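Local coordinates for putative phenazine biosynthesis PhzC/PhzF protein (Clostridium difficile, PDB 4DUN), which probably acts as an isomerase of the PhzF family, whose members share the diaminopimelate epimerase fold, although its substrate is not known, at residues R145-L150 with T171-I176; I158-N163 with R190-E195; F116-P121 with L210-S215; S183-V188 with V224-S229. All coordinates share one frame; numbering follows the deposited sequence.

Contact 1 of 4, residues R145-L150 with T171-I176; sequences RDLILL and TDWLGI
A short parallel beta bridge joins Leu147 and Ile176 where strands 147-150 and 176-181 begin, and the loop in front of Ile176 is laid against the first strand. Leu147 N gives its hydrogen to Gly175 O at 3.0 Å, and one step back Leu174 N reaches Arg145 O in a nearly straight bond (169°). Asp146 turns its carboxylate to the loop as well, but its OD1 gets only a weak bond from Gly175 N; the stronger partner of that oxygen is Tyr191 OH. The other carboxylate oxygen, Asp146 OD2, is held by Arg145: NH1 comes in on the syn lone pair at 2.8 Å, while NE meets OD2 from above the carboxylate plane. The salt bridge, with a further bond from Arg145 NH1 to Ser205 OG, holds the guanidinium, and Leu174 CD2 lies over one of its faces, 3.7 Å from Arg145 NE. On the other side of the strand Trp173 carries the packing. Leu147 CB sits over the five-membered part of the indole, 3.8 Å from its centroid. Because Leu147 CG is anti to the backbone N (chi1 180°), CD1 reaches on over the middle of the same face; Asp172 CB lies on the opposite face, and Trp173 NE1 bonds Ser143 OG. Ile176 CD1 packs beside Leu147 CB at 3.9 Å. The side chain of Leu174 is about 4 Å from a bis-tris molecule, probably from the crystallisation liquor, and about 11 Å from that of Glu47, the predicted active-site residue; this is consistent with a place beside the PhzF active-site cleft.

Contact 2 of 4, residues I158-N163 with R190-E195; sequences INYKPN and RYFCPE
Pro162 CB lies over one face of the Phe192 ring, 4.2 Å from its centroid and 27° off the normal, and Pro162 CG comes to 3.6 Å from Phe192 CE1. The proline and the phenylalanine cross at about a right angle. At the edge of the same ring, in its plane, is Arg190 CZ; seen from the arginine, Phe192 CZ lies above one face of the guanidinium, towards its rim. Tyr160 meets Phe192 obliquely, its CD1 3.6 Å from Phe192 CE2, with the two planes at 37°. Tyr160 O stands at the edge of the guanidinium, tilted somewhat out of its plane, and accepts from Arg190 NH1 at 2.8 Å. The bend in the arginine chain at chi3 (71°) turns the group up to that carbonyl. NH1 also bonds Val157 O, and NE makes a salt bridge with Glu199, so the head is gripped at several points. The carbonyls of Val157 and Tyr160, at and just past the helix end, and the carboxylate of Glu199 would together tend to stabilise the positive charge. Tyr160 OH is taken by Ile134 O. In the fold, the turn after helix 154-159 is thus pressed onto strand 187-193, with Ile178 of strand 176-181 touching Tyr160, Arg190 and Phe192, and Leu167 of helix 164-167 packing against Tyr160 and Pro162.

Contact 3 of 4, residues F116-P121 with L210-S215; sequences FPEIMP and LIPYWS
The chain leaving strand 111-117 passes helix 207-218 in an extended course, closest at Met120 and Pro212, whose CA atoms are 5.5 Å apart, at the kink where the proline nitrogen makes no bond to the preceding turn. Van der Waals contact carries the meeting of the two segments. Pro212 turns toward the passing chain and is met by Glu118 and by the backbone between Ile119 and Met120. Glu118 slides past it in the opposite direction, with CG 3.7 Å from Pro212 CB and the carboxylate oxygen OE2 3.4 Å from the same CB, so the aliphatic part of the chain and its polar end both lie along the ring. Pro212 CG also stands 3.8 Å from Ile119 C. Further on, Met120 bends at chi2 (64°), which lays its thioether along the backbone between Pro212 and Tyr213: Met120 SD is 3.7 Å from Tyr213 N and 3.9 Å from Pro212 CB. Met120 CE ends at the edge of the Tyr213 ring, near its plane, 4.1 Å from Tyr213 CD1. Pro121 CD adds a looser touch on Tyr213 CB, at 4.3 Å. Polar ties come from just earlier in the helix, where Ile119 bonds to Cys208 through the backbone and to Asn209 ND2 through its O. Ile211 packs on strands 233-239 and 244-259, and the Trp214 ring stacks on Phe187. A helix surrounded by strands in this way fits the diaminopimelate epimerase-like fold, in which each half of the molecule curls its strands round a central helix.

Contact 4 of 4, residues S183-V188 with V224-S229; sequences SNTDFV and VAAQLS
The close packing here is around Phe187 and Ala225, paired in parallel strands: Ala225 CB sits over one face of the phenyl ring, 3.7 Å from its centroid and 3.5 Å from Phe187 CE2. Phe187 reaches this place with CG set between its backbone N and carbonyl carbon (chi1 63°), which folds the ring back under the neighbouring strand. Phe187 O accepts from Ala226 N at 3.1 Å. Thr185, Asp186 and Val224 form the polar, partly exposed end of this close part. Asp186 N bonds Val224 O at 2.9 Å, and Val224 N returns to Asp186 OD2 at 2.8 Å, nearly straight (168°), on the anti side of the carboxylate. Asp186 OD1 makes a salt bridge with Lys220. Thr185 CG2 packs 3.9 Å from Ala226 CB, on the face of the sheet where Val188 also lies beside Ala226. The contact thins out at partly exposed Leu228, just past the strand end, which touches Val188 alone, its CD1 3.7 Å from Val188 CB. Such a parallel pair, with Leu210 of helix 207-218 touching Phe187 and Ile234 touching Ala226, belongs to the curled strand wall around the central helix of this half of the PhzF fold.

From the N terminus, residues 116-121 open the widest loop, which closes at 210-215 as contact 3. Inside it, contact 1 runs from 145-150 to 171-176 and contact 2 from 158-163 to 190-195; these two cross each other, and both are nested within contact 3. Contact 4 opens at 183-188, after contact 1 has closed, and closes at 224-229, so it crosses contacts 2 and 3. Strand 187-193 serves contacts 2 and 4, where Arg190 CD lies 3.3 Å from Leu228 O. Contacts 1 and 2 also join through the bond from Phe192 N to Ile176 O. Together they tie strands 147-150, 176-181, 187-193 and 222-227 to the end of helix 154-159 and to helix 207-218.

Contact 1 of 4, residues R145-L150 with T171-I176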
loop_
_atom_site.group_PDB
_atom_site.type_symbol
_atom_site.label_atom_id
_atom_site.label_comp_id
_atom_site.label_asym_id
_atom_site.label_seq_id
_atom_site.Cartn_x
_atom_site.Cartn_y
_atom_site.Cartn_z
ATOM N N ARG A 145 21.804 17.825 -1.173
ATOM C CA ARG A 145 20.332 17.875 -1.282
ATOM C C ARG A 145 19.764 17.302 0.045
ATOM O O ARG A 145 18.824 17.845 0.631
ATOM C CB ARG A 145 19.866 17.049 -2.490
ATOM C CG ARG A 145 18.345 16.982 -2.641
ATOM C CD ARG A 145 17.911 15.839 -3.531
ATOM N NE ARG A 145 18.182 14.531 -2.925
ATOM C CZ ARG A 145 18.035 13.373 -3.559
ATOM N NH1 ARG A 145 18.319 12.233 -2.944
ATOM N NH2 ARG A 145 17.588 13.345 -4.808
ATOM N N ASP A 146 20.434 16.250 0.535
ATOM C CA ASP A 146 20.132 15.543 1.777
ATOM C C ASP A 146 21.173 15.846 2.853
ATOM O O ASP A 146 22.302 16.268 2.550
ATOM C CB ASP A 146 20.113 14.024 1.516
ATOM C CG ASP A 146 19.207 13.594 0.377
ATOM O OD1 ASP A 146 17.993 13.883 0.444
ATOM O OD2 ASP A 146 19.717 12.997 -0.590
ATOM N N LEU A 147 20.793 15.606 4.116
ATOM C CA LEU A 147 21.707 15.737 5.251
ATOM C C LEU A 147 22.379 14.388 5.449
ATOM O O LEU A 147 21.698 13.352 5.434
ATOM C CB LEU A 147 20.964 16.170 6.524
ATOM C CG LEU A 147 21.803 16.334 7.790
ATOM C CD1 LEU A 147 22.797 17.500 7.659
ATOM C CD2 LEU A 147 20.891 16.592 9.009
ATOM N N ILE A 148 23.710 14.384 5.571
ATOM C CA ILE A 148 24.452 13.132 5.705
ATOM C C ILE A 148 25.082 13.072 7.087
ATOM O O ILE A 148 25.896 13.936 7.432
ATOM C CB ILE A 148 25.501 12.983 4.575
ATOM C CG1 ILE A 148 24.804 13.064 3.184
ATOM C CG2 ILE A 148 26.297 11.665 4.730
ATOM C CD1 ILE A 148 25.679 13.494 2.074
ATOM N N LEU A 149 24.724 12.031 7.849
ATOM C CA LEU A 149 25.238 11.816 9.205
ATOM C C LEU A 149 26.137 10.613 9.230
ATOM O O LEU A 149 25.688 9.481 8.997
ATOM C CB LEU A 149 24.084 11.645 10.229
ATOM C CG LEU A 149 22.965 12.728 10.214
ATOM C CD1 LEU A 149 21.830 12.370 11.174
ATOM C CD2 LEU A 149 23.523 14.122 10.512
ATOM N N LEU A 150 27.425 10.857 9.464
ATOM C CA LEU A 150 28.390 9.772 9.556
ATOM C C LEU A 150 28.335 9.180 10.953
ATOM O O LEU A 150 28.646 9.868 11.930
ATOM C CB LEU A 150 29.819 10.244 9.188
ATOM C CG LEU A 150 30.929 9.200 9.413
ATOM C CD1 LEU A 150 30.867 8.074 8.363
ATOM C CD2 LEU A 150 32.292 9.839 9.447
ATOM N N THR A 171 14.282 21.389 7.855
ATOM C CA THR A 171 13.743 21.891 6.583
ATOM C C THR A 171 14.794 22.237 5.513
ATOM O O THR A 171 14.427 22.389 4.346
ATOM C CB THR A 171 12.859 23.127 6.836
ATOM O OG1 THR A 171 13.588 24.098 7.598
ATOM C CG2 THR A 171 11.544 22.776 7.538
ATOM N N ASP A 172 16.079 22.343 5.883
ATOM C CA ASP A 172 17.150 22.664 4.934
ATOM C C ASP A 172 17.481 21.500 3.978
ATOM O O ASP A 172 18.149 21.736 2.975
ATOM C CB ASP A 172 18.428 23.078 5.686
ATOM C CG ASP A 172 18.738 24.559 5.701
ATOM O OD1 ASP A 172 17.839 25.364 5.343
ATOM O OD2 ASP A 172 19.872 24.922 6.094
ATOM N N TRP A 173 17.014 20.265 4.276
ATOM C CA TRP A 173 17.339 19.071 3.485
ATOM C C TRP A 173 16.093 18.265 3.081
ATOM O O TRP A 173 15.074 18.329 3.769
ATOM C CB TRP A 173 18.327 18.180 4.273
ATOM C CG TRP A 173 19.610 18.901 4.576
ATOM C CD1 TRP A 173 20.651 19.112 3.718
ATOM C CD2 TRP A 173 19.906 19.658 5.760
ATOM N NE1 TRP A 173 21.610 19.893 4.320
ATOM C CE2 TRP A 173 21.170 20.260 5.567
ATOM C CE3 TRP A 173 19.247 19.846 6.990
ATOM C CZ2 TRP A 173 21.776 21.061 6.544
ATOM C CZ3 TRP A 173 19.851 20.631 7.962
ATOM C CH2 TRP A 173 21.104 21.222 7.740
ATOM N N LEU A 174 16.178 17.524 1.952
ATOM C CA LEU A 174 15.067 16.702 1.453
ATOM C C LEU A 174 14.914 15.440 2.310
ATOM O O LEU A 174 13.833 15.162 2.829
ATOM C CB LEU A 174 15.254 16.327 -0.040
ATOM C CG LEU A 174 14.202 15.344 -0.640
ATOM C CD1 LEU A 174 12.814 15.963 -0.706
ATOM C CD2 LEU A 174 14.608 14.885 -2.030
ATOM N N GLY A 175 15.995 14.689 2.419
ATOM C CA GLY A 175 16.051 13.459 3.191
ATOM C C GLY A 175 17.188 13.475 4.189
ATOM O O GLY A 175 18.081 14.328 4.125
ATOM N N ILE A 176 17.152 12.529 5.118
ATOM C CA ILE A 176 18.170 12.379 6.157
ATOM C C ILE A 176 18.847 11.040 5.927
ATOM O O ILE A 176 18.191 9.994 5.990
ATOM C CB ILE A 176 17.579 12.490 7.600
ATOM C CG1 ILE A 176 16.660 13.741 7.791
ATOM C CG2 ILE A 176 18.675 12.382 8.669
ATOM C CD1 ILE A 176 17.304 15.156 7.543
#

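Contact 2 of 4, residues I158-N163 with R190-E195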
loop_
_atom_site.group_PDB
_atom_site.type_symbol
_atom_site.label_atom_id
_atom_site.label_comp_id
_atom_site.label_asym_id
_atom_site.label_seq_id
_atom_site.Cartn_x
_atom_site.Cartn_y
_atom_site.Cartn_z
ATOM N N ILE A 158 22.238 0.347 12.028
ATOM C CA ILE A 158 21.160 -0.624 12.299
ATOM C C ILE A 158 20.303 -0.156 13.507
ATOM O O ILE A 158 19.079 -0.249 13.449
ATOM C CB ILE A 158 21.752 -2.050 12.535
ATOM C CG1 ILE A 158 22.475 -2.582 11.267
ATOM C CG2 ILE A 158 20.679 -3.060 13.025
ATOM C CD1 ILE A 158 23.420 -3.768 11.527
ATOM N N ASN A 159 20.948 0.323 14.594
ATOM C CA ASN A 159 20.265 0.722 15.839
ATOM C C ASN A 159 19.372 1.948 15.730
ATOM O O ASN A 159 18.444 2.100 16.533
ATOM C CB ASN A 159 21.294 0.991 16.943
ATOM C CG ASN A 159 21.974 -0.253 17.451
ATOM O OD1 ASN A 159 21.602 -1.381 17.109
ATOM N ND2 ASN A 159 22.990 -0.076 18.285
ATOM N N TYR A 160 19.669 2.836 14.783
ATOM C CA TYR A 160 18.940 4.089 14.654
ATOM C C TYR A 160 17.443 3.868 14.439
ATOM O O TYR A 160 17.045 3.016 13.655
ATOM C CB TYR A 160 19.534 4.898 13.504
ATOM C CG TYR A 160 19.030 6.319 13.411
ATOM C CD1 TYR A 160 17.949 6.644 12.591
ATOM C CD2 TYR A 160 19.688 7.355 14.067
ATOM C CE1 TYR A 160 17.485 7.957 12.496
ATOM C CE2 TYR A 160 19.264 8.676 13.939
ATOM C CZ TYR A 160 18.162 8.973 13.149
ATOM O OH TYR A 160 17.751 10.273 13.010
ATOM N N LYS A 161 16.626 4.634 15.178
ATOM C CA LYS A 161 15.175 4.599 15.101
ATOM C C LYS A 161 14.726 6.016 14.847
ATOM O O LYS A 161 14.942 6.900 15.693
ATOM C CB LYS A 161 14.529 3.993 16.373
ATOM C CG LYS A 161 15.030 2.598 16.748
ATOM C CD LYS A 161 14.562 1.499 15.789
ATOM C CE LYS A 161 15.191 0.157 16.100
ATOM N NZ LYS A 161 16.572 0.044 15.553
ATOM N N PRO A 162 14.194 6.280 13.639
ATOM C CA PRO A 162 13.836 7.662 13.300
ATOM C C PRO A 162 12.645 8.201 14.081
ATOM O O PRO A 162 11.686 7.477 14.377
ATOM C CB PRO A 162 13.518 7.590 11.799
ATOM C CG PRO A 162 13.072 6.166 11.584
ATOM C CD PRO A 162 13.917 5.349 12.522
ATOM N N ASN A 163 12.733 9.492 14.419
ATOM C CA ASN A 163 11.673 10.280 15.035
ATOM C C ASN A 163 11.268 11.254 13.946
ATOM O O ASN A 163 11.930 12.280 13.777
ATOM C CB ASN A 163 12.172 10.966 16.317
ATOM C CG ASN A 163 11.109 11.748 17.058
ATOM O OD1 ASN A 163 10.265 12.444 16.476
ATOM N ND2 ASN A 163 11.181 11.724 18.374
ATOM N N ARG A 190 21.149 4.258 5.455
ATOM C CA ARG A 190 19.702 4.235 5.594
ATOM C C ARG A 190 19.236 5.641 5.238
ATOM O O ARG A 190 19.930 6.619 5.543
ATOM C CB ARG A 190 19.230 3.786 6.976
ATOM C CG ARG A 190 19.460 2.288 7.223
ATOM C CD ARG A 190 19.224 1.941 8.662
ATOM N NE ARG A 190 17.805 2.004 8.999
ATOM C CZ ARG A 190 17.326 2.045 10.235
ATOM N NH1 ARG A 190 18.156 2.036 11.283
ATOM N NH2 ARG A 190 16.018 2.097 10.440
ATOM N N TYR A 191 18.112 5.733 4.533
ATOM C CA TYR A 191 17.594 7.009 4.047
ATOM C C TYR A 191 16.183 7.218 4.588
ATOM O O TYR A 191 15.309 6.380 4.370
ATOM C CB TYR A 191 17.617 7.015 2.500
ATOM C CG TYR A 191 17.252 8.337 1.865
ATOM C CD1 TYR A 191 15.921 8.710 1.698
ATOM C CD2 TYR A 191 18.228 9.149 1.297
ATOM C CE1 TYR A 191 15.578 9.917 1.075
ATOM C CE2 TYR A 191 17.899 10.361 0.682
ATOM C CZ TYR A 191 16.572 10.740 0.572
ATOM O OH TYR A 191 16.243 11.924 -0.042
ATOM N N PHE A 192 15.957 8.345 5.264
ATOM C CA PHE A 192 14.667 8.667 5.875
ATOM C C PHE A 192 13.990 9.841 5.173
ATOM O O PHE A 192 14.625 10.875 4.908
ATOM C CB PHE A 192 14.842 8.957 7.387
ATOM C CG PHE A 192 15.513 7.794 8.097
ATOM C CD1 PHE A 192 14.803 6.634 8.394
ATOM C CD2 PHE A 192 16.865 7.843 8.421
ATOM C CE1 PHE A 192 15.435 5.538 8.999
ATOM C CE2 PHE A 192 17.498 6.746 9.017
ATOM C CZ PHE A 192 16.771 5.604 9.312
ATOM N N CYS A 193 12.678 9.664 4.885
ATOM C CA CYS A 193 11.803 10.630 4.222
ATOM C C CYS A 193 10.832 11.184 5.270
ATOM O O CYS A 193 9.770 10.583 5.507
ATOM C CB CYS A 193 11.069 9.973 3.054
ATOM S SG CYS A 193 12.139 8.996 1.971
ATOM N N PRO A 194 11.210 12.302 5.941
ATOM C CA PRO A 194 10.398 12.799 7.063
ATOM C C PRO A 194 8.965 13.200 6.704
ATOM O O PRO A 194 8.059 12.914 7.491
ATOM C CB PRO A 194 11.210 13.997 7.577
ATOM C CG PRO A 194 12.638 13.676 7.163
ATOM C CD PRO A 194 12.451 13.099 5.801
ATOM N N GLU A 195 8.748 13.801 5.523
ATOM C CA GLU A 195 7.404 14.231 5.135
ATOM C C GLU A 195 6.548 13.041 4.698
ATOM O O GLU A 195 5.323 13.115 4.795
ATOM C CB GLU A 195 7.444 15.322 4.055
ATOM C CG GLU A 195 7.859 16.683 4.593
ATOM C CD GLU A 195 6.909 17.356 5.573
ATOM O OE1 GLU A 195 5.677 17.149 5.466
ATOM O OE2 GLU A 195 7.404 18.111 6.441
#

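Contact 3 of 4, residues F116-P121 with L210-S215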
loop_
_atom_site.group_PDB
_atom_site.type_symbol
_atom_site.label_atom_id
_atom_site.label_comp_id
_atom_site.label_asym_id
_atom_site.label_seq_id
_atom_site.Cartn_x
_atom_site.Cartn_y
_atom_site.Cartn_z
ATOM N N PHE A 116 24.909 8.772 -12.958
ATOM C CA PHE A 116 24.460 9.966 -12.235
ATOM C C PHE A 116 25.607 10.965 -12.030
ATOM O O PHE A 116 26.758 10.543 -12.042
ATOM C CB PHE A 116 23.914 9.524 -10.850
ATOM C CG PHE A 116 22.565 8.827 -10.743
ATOM C CD1 PHE A 116 21.781 8.601 -11.871
ATOM C CD2 PHE A 116 22.069 8.426 -9.506
ATOM C CE1 PHE A 116 20.538 7.970 -11.766
ATOM C CE2 PHE A 116 20.819 7.801 -9.401
ATOM C CZ PHE A 116 20.061 7.584 -10.531
ATOM N N PRO A 117 25.347 12.280 -11.801
ATOM C CA PRO A 117 26.458 13.211 -11.535
ATOM C C PRO A 117 27.095 12.913 -10.173
ATOM O O PRO A 117 26.398 12.502 -9.244
ATOM C CB PRO A 117 25.767 14.581 -11.551
ATOM C CG PRO A 117 24.387 14.296 -11.076
ATOM C CD PRO A 117 24.041 12.988 -11.733
ATOM N N GLU A 118 28.425 13.037 -10.088
ATOM C CA GLU A 118 29.175 12.868 -8.848
ATOM C C GLU A 118 28.993 14.148 -8.048
ATOM O O GLU A 118 29.159 15.233 -8.600
ATOM C CB GLU A 118 30.653 12.587 -9.156
ATOM C CG GLU A 118 31.492 12.444 -7.898
ATOM C CD GLU A 118 32.803 11.728 -8.124
ATOM O OE1 GLU A 118 33.619 12.236 -8.921
ATOM O OE2 GLU A 118 32.999 10.640 -7.536
ATOM N N ILE A 119 28.567 14.041 -6.788
ATOM C CA ILE A 119 28.317 15.244 -5.981
ATOM C C ILE A 119 29.003 15.095 -4.615
ATOM O O ILE A 119 28.365 14.659 -3.656
ATOM C CB ILE A 119 26.791 15.557 -5.833
ATOM C CG1 ILE A 119 26.036 15.584 -7.187
ATOM C CG2 ILE A 119 26.553 16.867 -5.052
ATOM C CD1 ILE A 119 24.492 15.459 -7.074
ATOM N N MET A 120 30.288 15.488 -4.516
ATOM C CA MET A 120 30.992 15.417 -3.230
ATOM C C MET A 120 30.308 16.373 -2.236
ATOM O O MET A 120 30.206 17.573 -2.542
ATOM C CB MET A 120 32.492 15.758 -3.390
ATOM C CG MET A 120 33.285 15.688 -2.073
ATOM S SD MET A 120 33.339 13.996 -1.385
ATOM C CE MET A 120 34.180 14.292 0.099
ATOM N N PRO A 121 29.769 15.863 -1.094
ATOM C CA PRO A 121 29.087 16.765 -0.157
ATOM C C PRO A 121 30.097 17.581 0.625
ATOM O O PRO A 121 31.282 17.236 0.635
ATOM C CB PRO A 121 28.314 15.812 0.757
ATOM C CG PRO A 121 29.168 14.565 0.799
ATOM C CD PRO A 121 29.766 14.461 -0.592
ATOM N N LEU A 210 27.327 9.622 -1.551
ATOM C CA LEU A 210 27.987 8.578 -0.773
ATOM C C LEU A 210 29.173 7.987 -1.501
ATOM O O LEU A 210 30.192 7.719 -0.858
ATOM C CB LEU A 210 26.997 7.465 -0.353
ATOM C CG LEU A 210 25.894 7.891 0.635
ATOM C CD1 LEU A 210 24.858 6.772 0.802
ATOM C CD2 LEU A 210 26.483 8.320 2.025
ATOM N N ILE A 211 29.075 7.832 -2.837
ATOM C CA ILE A 211 30.162 7.249 -3.639
ATOM C C ILE A 211 31.421 8.153 -3.577
ATOM O O ILE A 211 32.448 7.625 -3.145
ATOM C CB ILE A 211 29.747 6.911 -5.083
ATOM C CG1 ILE A 211 28.695 5.746 -5.086
ATOM C CG2 ILE A 211 30.973 6.586 -5.949
ATOM C CD1 ILE A 211 28.021 5.517 -6.462
ATOM N N PRO A 212 31.413 9.470 -3.956
ATOM C CA PRO A 212 32.662 10.256 -3.851
ATOM C C PRO A 212 33.163 10.320 -2.415
ATOM O O PRO A 212 34.373 10.258 -2.193
ATOM C CB PRO A 212 32.271 11.653 -4.368
ATOM C CG PRO A 212 30.766 11.702 -4.261
ATOM C CD PRO A 212 30.320 10.286 -4.527
ATOM N N TYR A 213 32.255 10.416 -1.449
ATOM C CA TYR A 213 32.691 10.468 -0.061
ATOM C C TYR A 213 33.416 9.214 0.434
ATOM O O TYR A 213 34.497 9.314 0.988
ATOM C CB TYR A 213 31.528 10.772 0.886
ATOM C CG TYR A 213 31.966 10.666 2.321
ATOM C CD1 TYR A 213 32.635 11.708 2.938
ATOM C CD2 TYR A 213 31.775 9.503 3.035
ATOM C CE1 TYR A 213 33.075 11.599 4.247
ATOM C CE2 TYR A 213 32.205 9.381 4.330
ATOM C CZ TYR A 213 32.855 10.429 4.941
ATOM O OH TYR A 213 33.287 10.286 6.241
ATOM N N TRP A 214 32.858 8.035 0.177
ATOM C CA TRP A 214 33.506 6.794 0.596
ATOM C C TRP A 214 34.669 6.424 -0.319
ATOM O O TRP A 214 35.637 5.818 0.156
ATOM C CB TRP A 214 32.487 5.660 0.728
ATOM C CG TRP A 214 31.614 5.810 1.942
ATOM C CD1 TRP A 214 30.291 6.149 1.972
ATOM C CD2 TRP A 214 32.025 5.677 3.313
ATOM N NE1 TRP A 214 29.836 6.167 3.270
ATOM C CE2 TRP A 214 30.888 5.921 4.116
ATOM C CE3 TRP A 214 33.247 5.371 3.940
ATOM C CZ2 TRP A 214 30.934 5.871 5.510
ATOM C CZ3 TRP A 214 33.291 5.334 5.324
ATOM C CH2 TRP A 214 32.140 5.548 6.095
ATOM N N SER A 215 34.610 6.826 -1.612
ATOM C CA SER A 215 35.735 6.603 -2.525
ATOM C C SER A 215 37.020 7.254 -1.978
ATOM O O SER A 215 38.069 6.617 -2.014
ATOM C CB SER A 215 35.439 7.168 -3.910
ATOM O OG SER A 215 36.576 7.025 -4.743
#

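Contact 4 of 4, residues S183-V188 with V224-S229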
loop_
_atom_site.group_PDB
_atom_site.type_symbol
_atom_site.label_atom_id
_atom_site.label_comp_id
_atom_site.label_asym_id
_atom_site.label_seq_id
_atom_site.Cartn_x
_atom_site.Cartn_y
_atom_site.Cartn_z
ATOM N N SER A 183 30.197 -4.037 7.285
ATOM C CA SER A 183 30.787 -5.281 7.795
ATOM C C SER A 183 31.079 -6.236 6.634
ATOM O O SER A 183 32.144 -6.834 6.590
ATOM C CB SER A 183 29.837 -5.949 8.788
ATOM O OG SER A 183 28.611 -6.287 8.154
ATOM N N ASN A 184 30.097 -6.395 5.724
ATOM C CA ASN A 184 30.115 -7.285 4.564
ATOM C C ASN A 184 30.238 -6.479 3.257
ATOM O O ASN A 184 30.463 -7.047 2.194
ATOM C CB ASN A 184 28.807 -8.116 4.566
ATOM C CG ASN A 184 28.770 -9.236 3.560
ATOM O OD1 ASN A 184 29.461 -10.252 3.694
ATOM N ND2 ASN A 184 27.959 -9.069 2.521
ATOM N N THR A 185 30.100 -5.157 3.344
ATOM C CA THR A 185 30.163 -4.246 2.191
ATOM C C THR A 185 31.134 -3.110 2.480
ATOM O O THR A 185 31.582 -2.975 3.619
ATOM C CB THR A 185 28.749 -3.693 1.888
ATOM O OG1 THR A 185 28.269 -2.956 3.018
ATOM C CG2 THR A 185 27.746 -4.787 1.494
ATOM N N ASP A 186 31.461 -2.287 1.469
ATOM C CA ASP A 186 32.367 -1.156 1.679
ATOM C C ASP A 186 31.750 -0.128 2.603
ATOM O O ASP A 186 32.430 0.373 3.506
ATOM C CB ASP A 186 32.774 -0.510 0.344
ATOM C CG ASP A 186 33.629 -1.443 -0.456
ATOM O OD1 ASP A 186 34.819 -1.601 -0.105
ATOM O OD2 ASP A 186 33.096 -2.076 -1.385
ATOM N N PHE A 187 30.456 0.197 2.379
ATOM C CA PHE A 187 29.745 1.151 3.207
ATOM C C PHE A 187 28.284 0.819 3.237
ATOM O O PHE A 187 27.798 0.042 2.407
ATOM C CB PHE A 187 29.983 2.611 2.767
ATOM C CG PHE A 187 29.507 3.004 1.389
ATOM C CD1 PHE A 187 30.353 2.909 0.292
ATOM C CD2 PHE A 187 28.229 3.531 1.201
ATOM C CE1 PHE A 187 29.946 3.358 -0.965
ATOM C CE2 PHE A 187 27.817 3.982 -0.053
ATOM C CZ PHE A 187 28.675 3.879 -1.134
ATOM N N VAL A 188 27.577 1.404 4.217
ATOM C CA VAL A 188 26.156 1.176 4.406
ATOM C C VAL A 188 25.471 2.490 4.624
ATOM O O VAL A 188 26.116 3.462 5.036
ATOM C CB VAL A 188 25.851 0.193 5.586
ATOM C CG1 VAL A 188 26.412 -1.203 5.323
ATOM C CG2 VAL A 188 26.347 0.743 6.937
ATOM N N VAL A 224 30.949 -1.754 -3.146
ATOM C CA VAL A 224 29.617 -2.312 -2.973
ATOM C C VAL A 224 29.042 -1.643 -1.721
ATOM O O VAL A 224 29.751 -1.461 -0.725
ATOM C CB VAL A 224 29.544 -3.869 -2.946
ATOM C CG1 VAL A 224 30.161 -4.460 -1.675
ATOM C CG2 VAL A 224 28.102 -4.350 -3.141
ATOM N N ALA A 225 27.784 -1.224 -1.809
ATOM C CA ALA A 225 27.072 -0.563 -0.718
ATOM C C ALA A 225 25.813 -1.328 -0.388
ATOM O O ALA A 225 25.215 -1.967 -1.259
ATOM C CB ALA A 225 26.717 0.866 -1.115
ATOM N N ALA A 226 25.396 -1.246 0.857
ATOM C CA ALA A 226 24.128 -1.836 1.278
ATOM C C ALA A 226 23.274 -0.733 1.851
ATOM O O ALA A 226 23.792 0.210 2.456
ATOM C CB ALA A 226 24.353 -2.943 2.320
ATOM N N GLN A 227 21.981 -0.812 1.613
ATOM C CA GLN A 227 21.013 0.088 2.224
ATOM C C GLN A 227 20.302 -0.782 3.238
ATOM O O GLN A 227 19.659 -1.760 2.850
ATOM C CB GLN A 227 20.070 0.751 1.202
ATOM C CG GLN A 227 19.258 1.856 1.891
ATOM C CD GLN A 227 18.867 2.983 0.980
ATOM O OE1 GLN A 227 19.603 3.361 0.053
ATOM N NE2 GLN A 227 17.697 3.562 1.236
ATOM N N LEU A 228 20.513 -0.496 4.533
ATOM C CA LEU A 228 20.062 -1.355 5.620
ATOM C C LEU A 228 18.641 -1.039 6.101
ATOM O O LEU A 228 18.375 -0.912 7.301
ATOM C CB LEU A 228 21.095 -1.306 6.773
ATOM C CG LEU A 228 22.510 -1.798 6.414
ATOM C CD1 LEU A 228 23.427 -1.711 7.631
ATOM C CD2 LEU A 228 22.502 -3.253 5.830
ATOM N N SER A 229 17.709 -0.974 5.146
ATOM C CA SER A 229 16.281 -0.845 5.420
ATOM C C SER A 229 15.769 -2.241 5.801
ATOM O O SER A 229 16.509 -3.216 5.618
ATOM C CB SER A 229 15.559 -0.327 4.172
ATOM O OG SER A 229 15.835 -1.201 3.084
#